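Local structure of 14-3-3 protein (Cryptosporidium parvum, 3EFZ) at residues B[94-99]-B[105-110]; B[123-128]-B[149-154]; B[136-141]-B[183-188]; B[144-149]-B[195-200]; B[189-194]-B[235-240]. The protein probably takes part in signalling by binding phosphoserine-containing partner proteins, as 14-3-3 family members do. All blocks are in the same frame, centred on the assembly; numbering follows the deposited sequence.

Contact 1 (B[94-99]-B[105-110])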
# COMPACT_ATOMS: atom_id res chain seq x y z
N LYS B 94 -2.82 -2.86 -28.58
CA LYS B 94 -2.13 -2.95 -29.88
C LYS B 94 -1.10 -4.09 -29.90
O LYS B 94 -0.96 -4.81 -30.88
CB LYS B 94 -1.42 -1.62 -30.11
CG LYS B 94 -1.09 -1.21 -31.52
CD LYS B 94 -0.53 0.24 -31.52
CE LYS B 94 -1.58 1.30 -31.08
NZ LYS B 94 -1.02 2.45 -30.27
N GLU B 95 -0.38 -4.23 -28.79
CA GLU B 95 0.69 -5.20 -28.63
C GLU B 95 0.21 -6.62 -28.42
O GLU B 95 1.02 -7.55 -28.47
CB GLU B 95 1.57 -4.80 -27.44
CG GLU B 95 2.40 -3.55 -27.66
CD GLU B 95 3.48 -3.73 -28.71
OE1 GLU B 95 3.69 -4.86 -29.20
OE2 GLU B 95 4.12 -2.72 -29.07
N LYS B 96 -1.08 -6.79 -28.17
CA LYS B 96 -1.69 -8.09 -27.85
C LYS B 96 -1.72 -9.06 -29.02
O LYS B 96 -1.68 -10.27 -28.81
CB LYS B 96 -3.11 -7.91 -27.28
CG LYS B 96 -3.62 -9.14 -26.53
CD LYS B 96 -5.08 -9.04 -26.13
CE LYS B 96 -5.37 -9.97 -24.95
NZ LYS B 96 -6.77 -10.48 -24.96
N SER B 97 -1.83 -8.54 -30.24
CA SER B 97 -1.85 -9.38 -31.43
C SER B 97 -0.61 -10.25 -31.50
O SER B 97 -0.70 -11.48 -31.61
CB SER B 97 -1.96 -8.55 -32.71
OG SER B 97 -3.30 -8.16 -32.94
N LEU B 98 0.55 -9.59 -31.41
CA LEU B 98 1.83 -10.26 -31.53
C LEU B 98 2.38 -10.72 -30.19
O LEU B 98 3.28 -11.57 -30.15
CB LEU B 98 2.84 -9.35 -32.25
CG LEU B 98 2.57 -9.10 -33.74
CD1 LEU B 98 3.63 -8.17 -34.31
CD2 LEU B 98 2.47 -10.41 -34.57
N ASN B 99 1.87 -10.15 -29.10
CA ASN B 99 2.33 -10.52 -27.77
C ASN B 99 1.19 -10.90 -26.84
O ASN B 99 1.01 -10.32 -25.77
CB ASN B 99 3.19 -9.39 -27.18
CG ASN B 99 4.33 -9.00 -28.11
OD1 ASN B 99 5.26 -9.79 -28.37
ND2 ASN B 99 4.25 -7.79 -28.67
N VAL B 105 -1.78 -11.36 -19.26
CA VAL B 105 -1.40 -11.36 -17.84
C VAL B 105 -1.67 -9.98 -17.27
O VAL B 105 -2.21 -9.85 -16.18
CB VAL B 105 0.07 -11.82 -17.64
CG1 VAL B 105 0.53 -11.59 -16.19
CG2 VAL B 105 0.22 -13.27 -18.04
N ILE B 106 -1.31 -8.95 -18.05
CA ILE B 106 -1.54 -7.55 -17.71
C ILE B 106 -3.04 -7.24 -17.54
O ILE B 106 -3.44 -6.62 -16.56
CB ILE B 106 -0.85 -6.60 -18.72
CG1 ILE B 106 0.68 -6.71 -18.60
CG2 ILE B 106 -1.29 -5.14 -18.52
CD1 ILE B 106 1.25 -6.10 -17.29
N GLU B 107 -3.84 -7.71 -18.49
CA GLU B 107 -5.30 -7.59 -18.46
C GLU B 107 -5.92 -8.27 -17.25
O GLU B 107 -6.83 -7.71 -16.62
CB GLU B 107 -5.91 -8.16 -19.75
CG GLU B 107 -5.69 -7.24 -20.94
CD GLU B 107 -6.27 -7.77 -22.24
OE1 GLU B 107 -6.98 -8.80 -22.20
OE2 GLU B 107 -6.02 -7.14 -23.29
N ASP B 108 -5.43 -9.47 -16.93
CA ASP B 108 -5.94 -10.25 -15.79
C ASP B 108 -5.66 -9.56 -14.44
O ASP B 108 -6.54 -9.53 -13.56
CB ASP B 108 -5.33 -11.66 -15.78
CG ASP B 108 -5.87 -12.54 -16.87
OD1 ASP B 108 -6.70 -12.09 -17.70
OD2 ASP B 108 -5.45 -13.72 -16.90
N ILE B 109 -4.45 -9.03 -14.29
CA ILE B 109 -4.05 -8.24 -13.10
C ILE B 109 -4.90 -6.98 -12.94
O ILE B 109 -5.31 -6.63 -11.83
CB ILE B 109 -2.53 -7.89 -13.13
CG1 ILE B 109 -1.70 -9.15 -12.94
CG2 ILE B 109 -2.18 -6.79 -12.10
CD1 ILE B 109 -0.28 -9.06 -13.42
N LYS B 110 -5.16 -6.30 -14.06
CA LYS B 110 -5.98 -5.08 -14.08
C LYS B 110 -7.41 -5.34 -13.59
O LYS B 110 -7.94 -4.59 -12.78
CB LYS B 110 -6.01 -4.47 -15.49
CG LYS B 110 -6.73 -3.11 -15.55
CD LYS B 110 -7.16 -2.70 -16.95
CE LYS B 110 -7.63 -1.25 -16.92
NZ LYS B 110 -7.97 -0.72 -18.26
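Lys96, in the turn 94-99, stretches out to Glu107 on helix 100-131. Its CB heads toward that helix. CG then sits anti to the backbone N (chi1 -162°), and the rest of the chain is extended, which lets it span two backbones whose CA atoms at Lys96 and Glu107 are 10.1 Å apart. CD comes within 3.5 Å of Glu107 OE2. One atom further, CE lies 3.3 Å from the same OE2 of Glu107. At the tip, Lys96 NZ reaches Glu107 OE1 at 3.2 Å, a salt bridge with only a weak hydrogen bond in it; its stronger polar partner is Gln104 OE1, earlier on the same helix. The bridge straddles the tight connection between helix 89-94 and helix 100-131 in this all-helical 14-3-3 fold, where the second subunit docks: Asn99 OD1 is hydrogen-bonded to Lys96 NZ of that subunit, and Glu95 OE2 to its Asn99 ND2. Glu107, itself extended beyond CG, meets the lysine chain at about a right angle.

Contact 2 (B[123-128]-B[149-154])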
# COMPACT_ATOMS: atom_id res chain seq x y z
N ASP B 123 -16.20 -1.57 1.33
CA ASP B 123 -15.86 -1.93 2.71
C ASP B 123 -15.54 -0.68 3.55
O ASP B 123 -16.13 -0.49 4.61
CB ASP B 123 -14.65 -2.88 2.77
CG ASP B 123 -14.98 -4.34 2.39
OD1 ASP B 123 -16.17 -4.74 2.43
OD2 ASP B 123 -14.00 -5.09 2.08
N VAL B 124 -14.62 0.15 3.07
CA VAL B 124 -14.24 1.39 3.78
C VAL B 124 -15.46 2.31 4.03
O VAL B 124 -15.66 2.77 5.14
CB VAL B 124 -13.18 2.18 3.00
CG1 VAL B 124 -12.89 3.52 3.69
CG2 VAL B 124 -11.89 1.38 2.83
N ILE B 125 -16.23 2.57 2.98
CA ILE B 125 -17.46 3.37 3.03
C ILE B 125 -18.45 2.91 4.10
O ILE B 125 -18.93 3.71 4.89
CB ILE B 125 -18.15 3.48 1.64
CG1 ILE B 125 -17.32 4.42 0.75
CG2 ILE B 125 -19.61 4.00 1.76
CD1 ILE B 125 -17.54 4.27 -0.74
N ARG B 126 -18.73 1.60 4.14
CA ARG B 126 -19.56 1.03 5.19
C ARG B 126 -19.00 1.29 6.59
O ARG B 126 -19.75 1.62 7.49
CB ARG B 126 -19.80 -0.47 4.95
CG ARG B 126 -20.47 -0.80 3.59
CD ARG B 126 -21.07 -2.22 3.60
NE ARG B 126 -21.26 -2.81 2.27
CZ ARG B 126 -20.33 -3.53 1.61
NH1 ARG B 126 -20.60 -4.03 0.40
NH2 ARG B 126 -19.13 -3.74 2.15
N ILE B 127 -17.68 1.14 6.76
CA ILE B 127 -17.03 1.42 8.05
C ILE B 127 -17.16 2.90 8.42
O ILE B 127 -17.53 3.22 9.55
CB ILE B 127 -15.53 0.98 8.10
CG1 ILE B 127 -15.41 -0.54 7.97
CG2 ILE B 127 -14.85 1.46 9.41
CD1 ILE B 127 -14.03 -0.98 7.60
N ILE B 128 -16.90 3.78 7.46
CA ILE B 128 -17.05 5.22 7.68
C ILE B 128 -18.49 5.55 8.10
O ILE B 128 -18.69 6.21 9.12
CB ILE B 128 -16.63 6.06 6.44
CG1 ILE B 128 -15.12 6.07 6.28
CG2 ILE B 128 -17.17 7.52 6.52
CD1 ILE B 128 -14.71 6.76 5.00
N GLY B 149 -16.04 10.56 -1.13
CA GLY B 149 -15.98 11.23 -2.43
C GLY B 149 -14.86 10.71 -3.30
O GLY B 149 -15.12 10.36 -4.46
N ASP B 150 -13.65 10.64 -2.73
CA ASP B 150 -12.49 10.02 -3.38
C ASP B 150 -12.73 8.57 -3.81
O ASP B 150 -12.43 8.21 -4.94
CB ASP B 150 -11.23 10.06 -2.49
CG ASP B 150 -10.78 11.47 -2.14
OD1 ASP B 150 -11.08 12.43 -2.87
OD2 ASP B 150 -10.10 11.60 -1.13
N LEU B 151 -13.25 7.75 -2.90
CA LEU B 151 -13.56 6.34 -3.20
C LEU B 151 -14.65 6.16 -4.27
O LEU B 151 -14.56 5.25 -5.07
CB LEU B 151 -13.95 5.57 -1.93
CG LEU B 151 -12.90 5.37 -0.83
CD1 LEU B 151 -13.55 4.67 0.31
CD2 LEU B 151 -11.66 4.59 -1.31
N MET B 152 -15.66 7.01 -4.27
CA MET B 152 -16.62 7.03 -5.37
C MET B 152 -15.98 7.39 -6.73
O MET B 152 -16.32 6.81 -7.77
CB MET B 152 -17.78 7.98 -5.06
CG MET B 152 -18.79 7.39 -4.10
SD MET B 152 -19.48 5.83 -4.69
CE MET B 152 -19.47 4.94 -3.16
N ARG B 153 -15.06 8.36 -6.70
CA ARG B 153 -14.28 8.78 -7.89
C ARG B 153 -13.46 7.62 -8.42
O ARG B 153 -13.35 7.43 -9.64
CB ARG B 153 -13.38 10.00 -7.56
CG ARG B 153 -12.38 10.43 -8.65
CD ARG B 153 -11.85 11.87 -8.43
NE ARG B 153 -11.18 12.02 -7.12
CZ ARG B 153 -9.90 11.73 -6.89
NH1 ARG B 153 -9.12 11.30 -7.88
NH2 ARG B 153 -9.39 11.88 -5.67
N TYR B 154 -12.90 6.82 -7.50
CA TYR B 154 -12.14 5.63 -7.90
C TYR B 154 -13.02 4.59 -8.59
O TYR B 154 -12.58 3.97 -9.55
CB TYR B 154 -11.45 4.97 -6.71
CG TYR B 154 -10.39 5.79 -5.99
CD1 TYR B 154 -9.88 7.00 -6.52
CD2 TYR B 154 -9.86 5.33 -4.79
CE1 TYR B 154 -8.90 7.71 -5.84
CE2 TYR B 154 -8.87 6.02 -4.11
CZ TYR B 154 -8.41 7.21 -4.62
OH TYR B 154 -7.42 7.83 -3.89
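Helix 138-158 carries Arg153, predicted to contact the phosphoserine of a bound partner in the 14-3-3 groove, and this contact packs that helix against helix 100-131 through Val124, Ile125 and Leu151. The two short segments run nearly antiparallel, at 158°, with their axes 10.6 Å apart, and all three side chains are buried. No hydrogen bond crosses the interface; it is held by apolar branches alone. Leu151 CD1 touches both residues of the other helix, meeting Val124 CG1 at 3.6 Å and Ile125 CG1 at 3.8 Å. Leucine and valine cross at about a right angle, while leucine and isoleucine slide past each other in opposite directions. The leucine methyl lies alongside the CB-CG1 bond of Val124 and touches both atoms; CG1 is placed beside it by standing anti to the backbone N (chi1 175°). Val124 also packs on Leu71 of helix 63-81. Met152, bent at chi2 and chi3, lies next to Ile125, but the modelled spacing there is too short to be trusted. Arg153 takes no part in this apolar seam. Its NH2 makes a salt bridge to Asp150 OD1 at 3.3 Å, whose hydrogen bond is weak, with the oxygen in the guanidinium plane at its edge, and that same OD1 is also hydrogen-bonded to Asn201 ND2 and Tyr175 OH.

Contact 3 (B[136-141]-B[183-188])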
# COMPACT_ATOMS: atom_id res chain seq x y z
N SER B 136 -17.02 13.60 16.90
CA SER B 136 -17.74 14.82 17.31
C SER B 136 -17.13 16.06 16.66
O SER B 136 -17.78 17.10 16.52
CB SER B 136 -17.85 14.96 18.83
OG SER B 136 -16.59 15.00 19.47
N GLU B 137 -15.88 15.93 16.24
CA GLU B 137 -15.16 17.03 15.61
C GLU B 137 -15.68 17.23 14.18
O GLU B 137 -15.74 16.29 13.39
CB GLU B 137 -13.64 16.80 15.64
CG GLU B 137 -13.19 15.33 15.76
CD GLU B 137 -13.28 14.78 17.18
OE1 GLU B 137 -14.20 13.97 17.45
OE2 GLU B 137 -12.42 15.14 18.02
N GLU B 138 -16.07 18.46 13.87
CA GLU B 138 -16.70 18.76 12.57
C GLU B 138 -15.76 18.59 11.37
O GLU B 138 -16.18 18.15 10.28
CB GLU B 138 -17.35 20.16 12.59
CG GLU B 138 -18.41 20.37 13.70
CD GLU B 138 -19.79 19.72 13.43
OE1 GLU B 138 -20.74 20.03 14.20
OE2 GLU B 138 -19.95 18.92 12.46
N GLY B 139 -14.49 18.96 11.58
CA GLY B 139 -13.43 18.72 10.61
C GLY B 139 -13.26 17.25 10.25
O GLY B 139 -13.14 16.92 9.08
N ALA B 140 -13.26 16.37 11.25
CA ALA B 140 -13.12 14.92 11.04
C ALA B 140 -14.27 14.28 10.25
O ALA B 140 -14.05 13.32 9.51
CB ALA B 140 -12.93 14.20 12.37
N ARG B 141 -15.49 14.79 10.45
CA ARG B 141 -16.65 14.30 9.70
C ARG B 141 -16.53 14.69 8.24
O ARG B 141 -16.81 13.88 7.37
CB ARG B 141 -17.96 14.82 10.28
CG ARG B 141 -18.38 14.12 11.54
CD ARG B 141 -19.78 14.57 11.96
NE ARG B 141 -20.13 14.09 13.28
CZ ARG B 141 -21.32 14.27 13.86
NH1 ARG B 141 -22.30 14.91 13.22
NH2 ARG B 141 -21.52 13.80 15.08
N ARG B 183 -16.90 24.94 4.99
CA ARG B 183 -17.35 26.35 4.97
C ARG B 183 -18.01 26.79 6.29
O ARG B 183 -17.78 27.90 6.76
CB ARG B 183 -18.31 26.61 3.80
CG ARG B 183 -17.61 26.75 2.43
CD ARG B 183 -18.58 27.17 1.31
NE ARG B 183 -18.82 26.06 0.37
CZ ARG B 183 -19.98 25.41 0.22
NH1 ARG B 183 -21.04 25.76 0.94
NH2 ARG B 183 -20.07 24.41 -0.65
N SER B 184 -18.83 25.90 6.85
CA SER B 184 -19.58 26.14 8.08
C SER B 184 -18.71 26.14 9.35
O SER B 184 -18.89 26.99 10.24
CB SER B 184 -20.64 25.06 8.26
OG SER B 184 -21.71 25.24 7.36
N PHE B 185 -17.78 25.20 9.42
CA PHE B 185 -17.16 24.84 10.69
C PHE B 185 -15.69 25.18 10.84
O PHE B 185 -15.19 25.26 11.96
CB PHE B 185 -17.41 23.36 11.00
CG PHE B 185 -18.87 22.98 11.04
CD1 PHE B 185 -19.34 21.87 10.34
CD2 PHE B 185 -19.79 23.75 11.76
CE1 PHE B 185 -20.69 21.53 10.35
CE2 PHE B 185 -21.13 23.41 11.77
CZ PHE B 185 -21.58 22.30 11.06
N LEU B 186 -15.01 25.41 9.72
CA LEU B 186 -13.57 25.64 9.76
C LEU B 186 -13.21 27.10 9.80
O LEU B 186 -13.72 27.92 9.04
CB LEU B 186 -12.86 24.94 8.60
CG LEU B 186 -12.86 23.41 8.59
CD1 LEU B 186 -12.19 22.92 7.33
CD2 LEU B 186 -12.18 22.84 9.83
N GLU B 187 -12.32 27.40 10.73
CA GLU B 187 -11.71 28.71 10.91
C GLU B 187 -10.92 29.07 9.65
O GLU B 187 -10.11 28.27 9.17
CB GLU B 187 -10.80 28.69 12.15
CG GLU B 187 -9.97 27.37 12.35
CD GLU B 187 -10.81 26.11 12.70
OE1 GLU B 187 -10.49 25.00 12.22
OE2 GLU B 187 -11.80 26.23 13.46
N LYS B 188 -11.18 30.26 9.12
CA LYS B 188 -10.51 30.75 7.91
C LYS B 188 -10.49 29.64 6.84
O LYS B 188 -9.43 29.23 6.37
CB LYS B 188 -9.10 31.26 8.26
CG LYS B 188 -8.58 32.37 7.36
CD LYS B 188 -7.26 32.92 7.88
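The first turn of helix 138-158 lies beside the end of helix 161-185 and the residue after it, with CA of Glu138 6.4 Å from CA of Phe185 and CA of Gly139 7.0 Å from CA of Leu186. Glu138 lays its side chain over one face of the Phe185 ring. Its CG makes a CH-pi contact 3.9 Å from the ring centroid, 19° off the normal. The chain then folds at chi2 (-77°), turning the carboxylate back over the ring so that the two planes stack 17° apart. Glu138 OE2 comes to 3.4 Å from Phe185 CE1, toward the rim. Helices 138-158 and 161-185 form an antiparallel hairpin of the 14-3-3 bundle, and this is its end remote from the connecting turn, at the protein surface. On the opposite ring face Ser184 CB sits over the centre, which sandwiches the phenyl group between its own neighbour and the glutamate. One residue on from Phe185, Leu186 is the first to leave helical geometry, and it sets CD2 4.4 Å from the CA of Gly139.

Contact 4 (B[144-149]-B[195-200])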
# COMPACT_ATOMS: atom_id res chain seq x y z
N CYS B 144 -13.95 12.39 6.52
CA CYS B 144 -14.52 11.10 6.11
C CYS B 144 -15.42 11.17 4.86
O CYS B 144 -15.42 10.26 4.03
CB CYS B 144 -15.30 10.49 7.27
SG CYS B 144 -14.32 10.13 8.72
N ILE B 145 -16.18 12.26 4.73
CA ILE B 145 -17.10 12.44 3.60
C ILE B 145 -16.33 12.76 2.30
O ILE B 145 -16.68 12.25 1.22
CB ILE B 145 -18.19 13.48 3.96
CG1 ILE B 145 -19.06 12.94 5.10
CG2 ILE B 145 -19.05 13.90 2.73
CD1 ILE B 145 -19.89 14.02 5.83
N LYS B 146 -15.28 13.58 2.40
CA LYS B 146 -14.38 13.78 1.27
C LYS B 146 -13.77 12.44 0.80
O LYS B 146 -13.70 12.17 -0.41
CB LYS B 146 -13.25 14.77 1.60
CG LYS B 146 -12.08 14.61 0.66
CD LYS B 146 -10.83 15.33 1.05
CE LYS B 146 -9.71 14.96 0.10
NZ LYS B 146 -9.07 13.68 0.45
N LEU B 147 -13.35 11.64 1.77
CA LEU B 147 -12.79 10.32 1.56
C LEU B 147 -13.74 9.40 0.80
O LEU B 147 -13.33 8.69 -0.12
CB LEU B 147 -12.44 9.73 2.93
CG LEU B 147 -11.48 8.57 3.04
CD1 LEU B 147 -10.72 8.62 4.37
CD2 LEU B 147 -12.25 7.24 2.85
N LYS B 148 -15.02 9.40 1.19
CA LYS B 148 -16.06 8.69 0.43
C LYS B 148 -16.18 9.25 -0.99
O LYS B 148 -16.43 8.49 -1.93
CB LYS B 148 -17.41 8.75 1.13
CG LYS B 148 -17.47 8.02 2.48
CD LYS B 148 -18.90 7.74 2.89
CE LYS B 148 -19.66 9.03 3.29
NZ LYS B 148 -21.12 8.77 3.51
N GLY B 149 -16.04 10.56 -1.13
CA GLY B 149 -15.98 11.23 -2.43
C GLY B 149 -14.86 10.71 -3.30
O GLY B 149 -15.12 10.36 -4.46
N TYR B 195 -9.94 21.99 3.54
CA TYR B 195 -10.80 22.65 2.56
C TYR B 195 -10.18 22.62 1.16
O TYR B 195 -10.85 22.26 0.20
CB TYR B 195 -11.11 24.09 2.96
CG TYR B 195 -11.99 24.80 1.94
CD1 TYR B 195 -13.34 24.52 1.86
CD2 TYR B 195 -11.45 25.74 1.06
CE1 TYR B 195 -14.15 25.16 0.92
CE2 TYR B 195 -12.24 26.39 0.13
CZ TYR B 195 -13.59 26.10 0.06
OH TYR B 195 -14.40 26.74 -0.86
N LEU B 196 -8.91 22.97 1.05
CA LEU B 196 -8.21 23.01 -0.24
C LEU B 196 -7.98 21.62 -0.84
O LEU B 196 -8.03 21.46 -2.06
CB LEU B 196 -6.89 23.79 -0.15
CG LEU B 196 -7.02 25.28 0.11
CD1 LEU B 196 -5.66 25.83 0.46
CD2 LEU B 196 -7.63 26.03 -1.10
N ALA B 197 -7.75 20.63 0.02
CA ALA B 197 -7.61 19.24 -0.44
C ALA B 197 -8.92 18.78 -1.04
O ALA B 197 -8.94 17.98 -1.99
CB ALA B 197 -7.17 18.31 0.69
N THR B 198 -10.01 19.28 -0.48
CA THR B 198 -11.34 18.92 -0.95
C THR B 198 -11.64 19.58 -2.29
O THR B 198 -12.15 18.92 -3.20
CB THR B 198 -12.42 19.23 0.11
OG1 THR B 198 -11.98 18.75 1.39
CG2 THR B 198 -13.74 18.54 -0.26
N ILE B 199 -11.33 20.87 -2.40
CA ILE B 199 -11.38 21.62 -3.66
C ILE B 199 -10.61 20.90 -4.77
O ILE B 199 -11.11 20.76 -5.89
CB ILE B 199 -10.83 23.08 -3.47
CG1 ILE B 199 -11.69 23.88 -2.47
CG2 ILE B 199 -10.66 23.82 -4.84
CD1 ILE B 199 -13.03 24.42 -3.03
N LEU B 200 -9.39 20.45 -4.44
CA LEU B 200 -8.49 19.82 -5.40
C LEU B 200 -9.04 18.51 -5.96
O LEU B 200 -8.98 18.29 -7.17
CB LEU B 200 -7.09 19.58 -4.81
CG LEU B 200 -6.07 18.83 -5.71
CD1 LEU B 200 -5.66 19.64 -6.94
CD2 LEU B 200 -4.82 18.37 -4.94
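Lys146 lies against Thr198 and Ala197 with the carbons of its chain, while its ammonium group goes elsewhere. The close part is at Thr198, whose CA stands 6.4 Å from the CA of Lys146. There Lys146 CD passes 3.6 Å from Thr198 OG1, the two side chains sliding by each other in opposite directions. Holding CG anti to the backbone N (chi1 160°) carries the lysine chain obliquely over the face of helix 193-207. Thr198 is buried, and its OG1 is hydrogen-bonded to Leu194 O, a turn earlier, and to Glu182 OE2 on helix 161-185; both of these oxygens are normally acceptors, so they probably share or compete for the single hydroxyl proton. Toward Ala197 the fit is slacker and the residues are partly exposed. Lys146 CE is 3.8 Å from Ala197 O and 4.2 Å from Ala197 CB, and no hydrogen bond joins the two segments. A turn at chi4 (-82°) then sets the direction of NZ, which forms a salt bridge with Asp150 OD2 one turn further along its own helix. The Lys146 side chain is about 6 Å from that of Arg153, predicted to contact a partner's phosphoserine, so this basic cluster, tempered by Asp150, is consistent with the charged side of the amphipathic binding groove found in 14-3-3 proteins.

Contact 5 (B[189-194]-B[235-240])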
# COMPACT_ATOMS: atom_id res chain seq x y z
N TYR B 189 -11.68 29.17 6.48
CA TYR B 189 -11.83 28.02 5.59
C TYR B 189 -11.19 28.15 4.21
O TYR B 189 -10.66 27.15 3.72
CB TYR B 189 -13.30 27.57 5.48
CG TYR B 189 -14.15 28.38 4.53
CD1 TYR B 189 -14.09 28.15 3.15
CD2 TYR B 189 -15.01 29.36 5.00
CE1 TYR B 189 -14.86 28.89 2.26
CE2 TYR B 189 -15.80 30.11 4.11
CZ TYR B 189 -15.71 29.86 2.74
OH TYR B 189 -16.48 30.59 1.86
N PRO B 190 -11.22 29.36 3.59
CA PRO B 190 -10.74 29.41 2.21
C PRO B 190 -9.27 29.01 2.05
O PRO B 190 -8.90 28.51 0.99
CB PRO B 190 -10.96 30.87 1.80
CG PRO B 190 -11.99 31.38 2.75
CD PRO B 190 -11.67 30.70 4.03
N SER B 191 -8.47 29.21 3.09
CA SER B 191 -7.06 28.80 3.10
C SER B 191 -6.76 27.60 4.02
O SER B 191 -5.61 27.36 4.37
CB SER B 191 -6.20 29.98 3.52
OG SER B 191 -6.45 30.32 4.87
N ASP B 192 -7.80 26.86 4.41
CA ASP B 192 -7.64 25.66 5.23
C ASP B 192 -7.23 24.48 4.36
O ASP B 192 -7.83 24.27 3.31
CB ASP B 192 -8.94 25.36 5.97
CG ASP B 192 -8.89 24.04 6.74
OD1 ASP B 192 -8.68 24.08 7.97
OD2 ASP B 192 -9.07 22.97 6.13
N PRO B 193 -6.22 23.69 4.79
CA PRO B 193 -5.67 22.60 3.96
C PRO B 193 -6.62 21.45 3.68
O PRO B 193 -6.53 20.84 2.62
CB PRO B 193 -4.43 22.13 4.75
CG PRO B 193 -4.61 22.62 6.13
CD PRO B 193 -5.53 23.81 6.09
N LEU B 194 -7.52 21.15 4.61
CA LEU B 194 -8.56 20.17 4.38
C LEU B 194 -9.55 20.74 3.36
O LEU B 194 -9.95 20.05 2.42
CB LEU B 194 -9.31 19.83 5.67
CG LEU B 194 -10.52 18.90 5.58
CD1 LEU B 194 -10.13 17.51 5.08
CD2 LEU B 194 -11.19 18.80 6.92
N GLU B 235 0.17 37.38 6.76
CA GLU B 235 0.14 36.15 7.55
C GLU B 235 0.62 34.97 6.72
O GLU B 235 0.34 34.89 5.52
CB GLU B 235 -1.30 35.92 8.03
CG GLU B 235 -1.67 34.49 8.42
CD GLU B 235 -3.13 34.18 8.14
OE1 GLU B 235 -3.91 35.11 7.85
OE2 GLU B 235 -3.50 32.98 8.22
N GLN B 236 1.34 34.05 7.38
CA GLN B 236 1.77 32.82 6.74
C GLN B 236 0.70 31.72 6.83
O GLN B 236 0.17 31.44 7.91
CB GLN B 236 3.10 32.34 7.33
CG GLN B 236 3.74 31.19 6.55
CD GLN B 236 5.19 30.94 6.93
OE1 GLN B 236 5.59 31.14 8.09
NE2 GLN B 236 5.98 30.49 5.97
N PHE B 237 0.39 31.13 5.68
CA PHE B 237 -0.48 29.98 5.61
C PHE B 237 0.31 28.73 6.00
O PHE B 237 1.55 28.73 6.00
CB PHE B 237 -1.05 29.83 4.19
CG PHE B 237 -2.09 30.85 3.84
CD1 PHE B 237 -2.34 31.18 2.50
CD2 PHE B 237 -2.82 31.51 4.84
CE1 PHE B 237 -3.32 32.13 2.16
CE2 PHE B 237 -3.77 32.46 4.51
CZ PHE B 237 -4.02 32.77 3.16
N SER B 238 -0.41 27.65 6.32
CA SER B 238 0.24 26.39 6.66
C SER B 238 1.01 25.89 5.44
O SER B 238 0.73 26.27 4.30
CB SER B 238 -0.77 25.34 7.13
OG SER B 238 -1.54 24.83 6.05
N GLU B 239 2.01 25.06 5.71
CA GLU B 239 2.81 24.45 4.66
C GLU B 239 1.93 23.64 3.70
O GLU B 239 2.11 23.68 2.48
CB GLU B 239 3.89 23.58 5.30
CG GLU B 239 4.59 22.66 4.35
CD GLU B 239 5.23 21.51 5.06
OE1 GLU B 239 6.25 21.75 5.74
OE2 GLU B 239 4.71 20.37 4.94
N ASN B 240 0.97 22.91 4.26
CA ASN B 240 0.05 22.12 3.44
C ASN B 240 -0.90 22.95 2.60
O ASN B 240 -1.26 22.54 1.50
CB ASN B 240 -0.70 21.09 4.28
CG ASN B 240 0.08 19.81 4.44
OD1 ASN B 240 0.74 19.35 3.51
ND2 ASN B 240 0.03 19.24 5.63
O HOH W 1 -3.32 27.49 6.32
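Ser191 has OG between its backbone N and carbonyl carbon (chi1 67°), and Phe237 has CG anti to its carbonyl carbon (chi1 -72°); together these settings bring the serine over one face of the phenyl ring. The CH-pi contact is made by Ser191 CB, 3.6 Å from the ring centroid and 16° off the normal, while Ser191 OG lies 3.4 Å from Phe237 CE2. The ring also has a cation-pi partner in Arg231. Next to it, Pro193 packs along the start of helix 239-256: its CG is 3.8 Å from Ser238 OG and its CB 3.9 Å from Asn240 CB. No direct hydrogen bond joins the segments, but one water does. It donates to Ser191 O at 3.0 Å and accepts from Ser238 N at 2.9 Å. Both segments lead into helices, and both have an N-cap. Ser238 OG takes Thr241 N, whereas Asp192 OD2 accepts a weak bond from Leu194 N, 2.8 Å away, and a hydrogen bond from Tyr195 N. With Ser191 O and Ser238 N both engaged by the water, the chemistry implies that the two segments are joined by packing and that one bridge, while a hydrogen bond between Ser191 O and Thr241 OG1 adds a direct polar tie to helix 239-256 just beyond.

How the contacts relate
Contact 1 comes first and closes a short local turn between helices 89-94 and 100-131, beside the second subunit; it is in series with all the others. Contacts 2, 3 and 4 all cross one another. Contact 2 closes the connection from helix 100-131 to helix 138-158, and shares Gly149 with contact 4. Contact 3 brings together the far ends of helices 138-158 and 161-185, and contact 4 skips over helix 161-185 to reach helix 193-207. Contact 5 crosses contact 4 alone, follows contacts 2 and 3 in series, and ties helix 193-207 to helix 239-256. None nests inside another.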